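Local atomic coordinates of citrate lyase (Yersinia pestis, PDB entry 3QLL), a protein that probably acts as a magnesium-dependent lyase related to the beta subunit of citrate lyase. Residues 118-123 against 145-150; 240-245 against 265-270. All blocks are in the same frame, centred on the assembly; numbering follows the deposited sequence.

Interaction 1: residues 118-123 against 145-150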
loop_
_atom_site.group_PDB
_atom_site.type_symbol
_atom_site.label_atom_id
_atom_site.label_comp_id
_atom_site.label_asym_id
_atom_site.label_seq_id
_atom_site.Cartn_x
_atom_site.Cartn_y
_atom_site.Cartn_z
ATOM N N GLU A 118 -25.480 25.656 2.839
ATOM C CA GLU A 118 -26.111 26.704 2.016
ATOM C C GLU A 118 -26.159 26.341 0.529
ATOM O O GLU A 118 -27.203 26.508 -0.113
ATOM C CB GLU A 118 -25.385 28.016 2.202
ATOM C CG GLU A 118 -25.481 28.549 3.617
ATOM C CD GLU A 118 -24.551 29.734 3.840
ATOM O OE1 GLU A 118 -23.578 29.890 3.057
ATOM O OE2 GLU A 118 -24.778 30.508 4.796
ATOM N N ASP A 119 -25.033 25.851 0.005
ATOM C CA ASP A 119 -24.953 25.424 -1.383
ATOM C C ASP A 119 -26.032 24.364 -1.662
ATOM O O ASP A 119 -26.702 24.386 -2.693
ATOM C CB ASP A 119 -23.569 24.873 -1.720
ATOM C CG ASP A 119 -22.481 25.944 -1.650
ATOM O OD1 ASP A 119 -22.792 27.139 -1.868
ATOM O OD2 ASP A 119 -21.294 25.593 -1.448
ATOM N N ILE A 120 -26.159 23.408 -0.750
ATOM C CA ILE A 120 -27.138 22.343 -0.897
ATOM C C ILE A 120 -28.554 22.900 -0.785
ATOM O O ILE A 120 -29.448 22.517 -1.542
ATOM C CB ILE A 120 -26.884 21.193 0.133
ATOM C CG1 ILE A 120 -25.566 20.501 -0.238
ATOM C CG2 ILE A 120 -28.048 20.198 0.156
ATOM C CD1 ILE A 120 -25.050 19.521 0.775
ATOM N N HIS A 121 -28.757 23.806 0.159
ATOM C CA HIS A 121 -30.052 24.468 0.313
ATOM C C HIS A 121 -30.458 25.177 -0.967
ATOM O O HIS A 121 -31.565 25.014 -1.476
ATOM C CB HIS A 121 -29.998 25.463 1.458
ATOM C CG HIS A 121 -31.342 26.002 1.828
ATOM N ND1 HIS A 121 -32.518 25.428 1.390
ATOM C CD2 HIS A 121 -31.704 27.040 2.616
ATOM C CE1 HIS A 121 -33.544 26.092 1.892
ATOM N NE2 HIS A 121 -33.077 27.074 2.640
ATOM N N ALA A 122 -29.552 25.998 -1.467
ATOM C CA ALA A 122 -29.805 26.708 -2.714
ATOM C C ALA A 122 -30.124 25.733 -3.859
ATOM O O ALA A 122 -31.108 25.932 -4.576
ATOM C CB ALA A 122 -28.623 27.598 -3.065
ATOM N N LEU A 123 -29.351 24.650 -3.970
ATOM C CA LEU A 123 -29.588 23.636 -4.996
ATOM C C LEU A 123 -30.990 23.026 -4.911
ATOM O O LEU A 123 -31.707 22.949 -5.913
ATOM C CB LEU A 123 -28.527 22.514 -4.922
ATOM C CG LEU A 123 -27.165 22.839 -5.545
ATOM C CD1 LEU A 123 -26.195 21.675 -5.437
ATOM C CD2 LEU A 123 -27.310 23.320 -6.996
ATOM N N GLN A 145 -23.915 8.825 0.605
ATOM C CA GLN A 145 -25.314 8.381 0.722
ATOM C C GLN A 145 -26.268 9.496 1.114
ATOM O O GLN A 145 -27.381 9.570 0.606
ATOM C CB GLN A 145 -25.434 7.212 1.709
ATOM C CG GLN A 145 -24.709 6.029 1.141
ATOM C CD GLN A 145 -24.282 4.974 2.169
ATOM O OE1 GLN A 145 -24.314 5.187 3.385
ATOM N NE2 GLN A 145 -23.832 3.830 1.660
ATOM N N ILE A 146 -25.767 10.395 1.953
ATOM C CA ILE A 146 -26.472 11.605 2.334
ATOM C C ILE A 146 -26.810 12.473 1.128
ATOM O O ILE A 146 -27.949 12.896 0.980
ATOM C CB ILE A 146 -25.659 12.419 3.339
ATOM C CG1 ILE A 146 -25.542 11.668 4.658
ATOM C CG2 ILE A 146 -26.313 13.759 3.566
ATOM C CD1 ILE A 146 -24.659 12.359 5.684
ATOM N N LEU A 147 -25.813 12.751 0.295
ATOM C CA LEU A 147 -26.018 13.490 -0.947
ATOM C C LEU A 147 -27.005 12.804 -1.878
ATOM O O LEU A 147 -27.891 13.468 -2.458
ATOM C CB LEU A 147 -24.705 13.694 -1.667
ATOM C CG LEU A 147 -24.026 15.010 -1.360
ATOM C CD1 LEU A 147 -22.861 15.159 -2.326
ATOM C CD2 LEU A 147 -24.984 16.201 -1.452
ATOM N N ASP A 148 -26.814 11.485 -2.030
ATOM C CA ASP A 148 -27.705 10.639 -2.802
ATOM C C ASP A 148 -29.174 10.821 -2.363
ATOM O O ASP A 148 -30.011 11.194 -3.192
ATOM C CB ASP A 148 -27.253 9.158 -2.680
ATOM C CG ASP A 148 -28.091 8.190 -3.537
ATOM O OD1 ASP A 148 -28.918 8.665 -4.323
ATOM O OD2 ASP A 148 -27.921 6.943 -3.442
ATOM N N ARG A 149 -29.466 10.637 -1.073
ATOM C CA ARG A 149 -30.843 10.802 -0.569
ATOM C C ARG A 149 -31.359 12.246 -0.706
ATOM O O ARG A 149 -32.525 12.460 -1.009
ATOM C CB ARG A 149 -30.961 10.341 0.895
ATOM C CG ARG A 149 -30.840 8.844 1.120
ATOM C CD ARG A 149 -30.278 8.604 2.512
ATOM N NE ARG A 149 -30.028 7.199 2.769
ATOM C CZ ARG A 149 -29.213 6.757 3.719
ATOM N NH1 ARG A 149 -28.570 7.621 4.505
ATOM N NH2 ARG A 149 -29.044 5.450 3.883
ATOM N N LEU A 150 -30.492 13.229 -0.482
ATOM C CA LEU A 150 -30.912 14.611 -0.633
ATOM C C LEU A 150 -31.384 14.938 -2.034
ATOM O O LEU A 150 -32.322 15.708 -2.207
ATOM C CB LEU A 150 -29.782 15.564 -0.252
ATOM C CG LEU A 150 -29.610 15.620 1.267
ATOM C CD1 LEU A 150 -28.411 16.498 1.607
ATOM C CD2 LEU A 150 -30.920 16.052 1.968
#
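I120 reaches the facing helix with both of its branches. Its CG2 methyl meets CD1 of L150 at 4.0 Å, the two side chains lying at about a right angle, while its CD1, at the end of the longer branch, touches CD2 of L147 at 4.0 Å. With CG1 beside the backbone N and CG2 anti to it (chi1 -68°), the beta-branched side chain spreads its two arms over two residues one helical turn apart. The I120 and L147 side chains cross obliquely, and it is the CD2 end of L147 that reaches the isoleucine. The joint is slender, burying 106 Å² in all, and wholly apolar. It links helices 114-125 and 141-150, two successive outer helices of a TIM-type barrel, with strand 132-135 coming between them in the chain. That strand lies beneath L147, which packs on L133 and L135, whereas I120 also rests on I108 and L111 in the loop after strand 104-107. One residue before I120, D119 links this helix to its surroundings: OD1 forms a salt bridge to R87 of helix 83-91, and OD2 is hydrogen-bonded to N109. On the second helix, OD2 of D148 is hydrogen-bonded to T180 and NE2 of Q145 to the carbonyl of A179.

Interaction 2: residues 240-245 against 265-270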
loop_
_atom_site.group_PDB
_atom_site.type_symbol
_atom_site.label_atom_id
_atom_site.label_comp_id
_atom_site.label_asym_id
_atom_site.label_seq_id
_atom_site.Cartn_x
_atom_site.Cartn_y
_atom_site.Cartn_z
ATOM N N SER A 240 4.360 13.852 -18.055
ATOM C CA SER A 240 4.913 12.775 -17.276
ATOM C C SER A 240 3.887 12.240 -16.247
ATOM O O SER A 240 3.689 11.015 -16.149
ATOM C CB SER A 240 6.190 13.222 -16.586
ATOM O OG SER A 240 6.719 12.184 -15.787
ATOM N N GLU A 241 3.269 13.152 -15.476
ATOM C CA GLU A 241 2.288 12.778 -14.444
ATOM C C GLU A 241 1.072 12.101 -15.079
ATOM O O GLU A 241 0.551 11.066 -14.549
ATOM C CB GLU A 241 1.864 13.988 -13.578
ATOM C CG GLU A 241 0.941 13.611 -12.421
ATOM C CD GLU A 241 0.702 14.742 -11.395
ATOM O OE1 GLU A 241 -0.390 15.356 -11.398
ATOM O OE2 GLU A 241 1.624 14.996 -10.567
ATOM N N THR A 242 0.634 12.657 -16.209
ATOM C CA THR A 242 -0.526 12.117 -16.910
ATOM C C THR A 242 -0.300 10.666 -17.394
ATOM O O THR A 242 -1.131 9.785 -17.179
ATOM C CB THR A 242 -0.913 13.031 -18.121
ATOM O OG1 THR A 242 -1.037 14.381 -17.663
ATOM C CG2 THR A 242 -2.214 12.616 -18.751
ATOM N N LEU A 243 0.866 10.415 -17.975
ATOM C CA LEU A 243 1.260 9.084 -18.410
ATOM C C LEU A 243 1.374 8.076 -17.253
ATOM O O LEU A 243 0.917 6.933 -17.356
ATOM C CB LEU A 243 2.584 9.165 -19.163
ATOM C CG LEU A 243 2.470 9.631 -20.614
ATOM C CD1 LEU A 243 3.861 9.859 -21.232
ATOM C CD2 LEU A 243 1.608 8.688 -21.452
ATOM N N ARG A 244 2.027 8.497 -16.171
ATOM C CA ARG A 244 2.126 7.685 -14.950
ATOM C C ARG A 244 0.743 7.321 -14.433
ATOM O O ARG A 244 0.509 6.170 -14.032
ATOM C CB ARG A 244 2.908 8.419 -13.856
ATOM C CG ARG A 244 4.409 8.310 -14.006
ATOM C CD ARG A 244 5.164 8.973 -12.837
ATOM N NE ARG A 244 6.024 8.018 -12.139
ATOM C CZ ARG A 244 7.069 8.352 -11.383
ATOM N NH1 ARG A 244 7.373 9.632 -11.196
ATOM N NH2 ARG A 244 7.801 7.410 -10.794
ATOM N N ALA A 245 -0.166 8.299 -14.444
ATOM C CA ALA A 245 -1.539 8.080 -13.973
ATOM C C ALA A 245 -2.253 7.075 -14.873
ATOM O O ALA A 245 -2.941 6.138 -14.412
ATOM C CB ALA A 245 -2.295 9.377 -13.914
ATOM N N ASN A 265 -6.151 15.506 -22.913
ATOM C CA ASN A 265 -6.978 14.845 -23.914
ATOM C C ASN A 265 -6.229 13.898 -24.822
ATOM O O ASN A 265 -6.595 12.730 -24.976
ATOM C CB ASN A 265 -7.722 15.879 -24.757
ATOM C CG ASN A 265 -8.893 16.469 -24.007
ATOM O OD1 ASN A 265 -9.300 15.927 -22.983
ATOM N ND2 ASN A 265 -9.463 17.546 -24.522
ATOM N N THR A 266 -5.144 14.402 -25.377
ATOM C CA THR A 266 -4.330 13.637 -26.299
ATOM C C THR A 266 -3.765 12.371 -25.682
ATOM O O THR A 266 -3.852 11.303 -26.286
ATOM C CB THR A 266 -3.168 14.482 -26.845
ATOM O OG1 THR A 266 -3.692 15.669 -27.443
ATOM C CG2 THR A 266 -2.375 13.681 -27.855
ATOM N N LEU A 267 -3.198 12.503 -24.482
ATOM C CA LEU A 267 -2.507 11.399 -23.805
ATOM C C LEU A 267 -3.466 10.278 -23.330
ATOM O O LEU A 267 -3.061 9.123 -23.183
ATOM C CB LEU A 267 -1.654 11.927 -22.626
ATOM C CG LEU A 267 -0.405 12.742 -23.043
ATOM C CD1 LEU A 267 0.395 13.252 -21.846
ATOM C CD2 LEU A 267 0.501 11.934 -23.944
ATOM N N PHE A 268 -4.732 10.632 -23.123
ATOM C CA PHE A 268 -5.779 9.683 -22.740
ATOM C C PHE A 268 -6.593 9.238 -23.979
ATOM O O PHE A 268 -7.687 8.674 -23.850
ATOM C CB PHE A 268 -6.705 10.281 -21.687
ATOM C CG PHE A 268 -6.209 10.150 -20.271
ATOM C CD1 PHE A 268 -6.069 8.898 -19.667
ATOM C CD2 PHE A 268 -5.973 11.268 -19.516
ATOM C CE1 PHE A 268 -5.668 8.787 -18.316
ATOM C CE2 PHE A 268 -5.571 11.175 -18.183
ATOM C CZ PHE A 268 -5.423 9.939 -17.578
ATOM N N THR A 269 -6.063 9.494 -25.171
ATOM C CA THR A 269 -6.729 9.092 -26.389
ATOM C C THR A 269 -6.007 7.870 -26.934
ATOM O O THR A 269 -4.787 7.880 -27.097
ATOM C CB THR A 269 -6.751 10.226 -27.438
ATOM O OG1 THR A 269 -7.524 11.316 -26.925
ATOM C CG2 THR A 269 -7.418 9.774 -28.702
ATOM N N PRO A 270 -6.770 6.791 -27.173
ATOM C CA PRO A 270 -6.251 5.491 -27.631
ATOM C C PRO A 270 -5.518 5.549 -28.982
ATOM O O PRO A 270 -5.904 6.336 -29.862
ATOM C CB PRO A 270 -7.525 4.668 -27.778
ATOM C CG PRO A 270 -8.520 5.283 -26.856
ATOM C CD PRO A 270 -8.215 6.758 -26.873
#
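The methyl of T242 points into the angle between L267 and F268, meeting the aromatic ring obliquely. Its CG2 lies 3.7 Å from CE2 of F268. L267 sends CD1 back to 4.0 Å from CB of T242, so that the threonine packs against two consecutive residues at once. Chi1 of T242 (-52°) sets CG2 anti to the backbone N and leaves OG1 beside that N, where the hydroxyl is hydrogen-bonded to the carbonyl O of L238, one turn back in the same helix; the methyl is thereby left to make the apolar contact. L243 adds a looser touch at the margin, its CD2 4.2 Å from CD2 of L267. Here helix 235-248 of the TIM-type barrel receives the C-terminal end of helix 261-267, with the last barrel strand, 252-255, between them in sequence. F268 is the first residue to depart from helical backbone angles, and its side chain also packs on K253 of that strand, on S246 and on R46. Just beyond, OG1 of T269 donates to the carbonyl O of N265 at 2.6 Å, from 39° above the carbonyl plane, and is also hydrogen-bonded to R46. N265 in turn bonds through OD1 to S47, tying the end of this helix to the start of the first barrel strand.

How the interactions relate
Interactions 1 and 2 lie on opposite sides of the centre of the chain, their own centres 33 Å apart and their nearest atoms about 24 Å apart, so they do not touch. Each joins two helices consecutive round the outside of the same eight-stranded parallel barrel, with one strand between them in the chain: 132-135 for interaction 1 and 252-255 for interaction 2. Along the chain both segments of interaction 1 precede those of interaction 2. Interaction 1 lies nearer the predicted substrate and magnesium sites, the side chain of L147 being about 9 Å from that of R107; interaction 2 lies away from them, where helices 235-248 and 261-267 flank the last strand of the barrel.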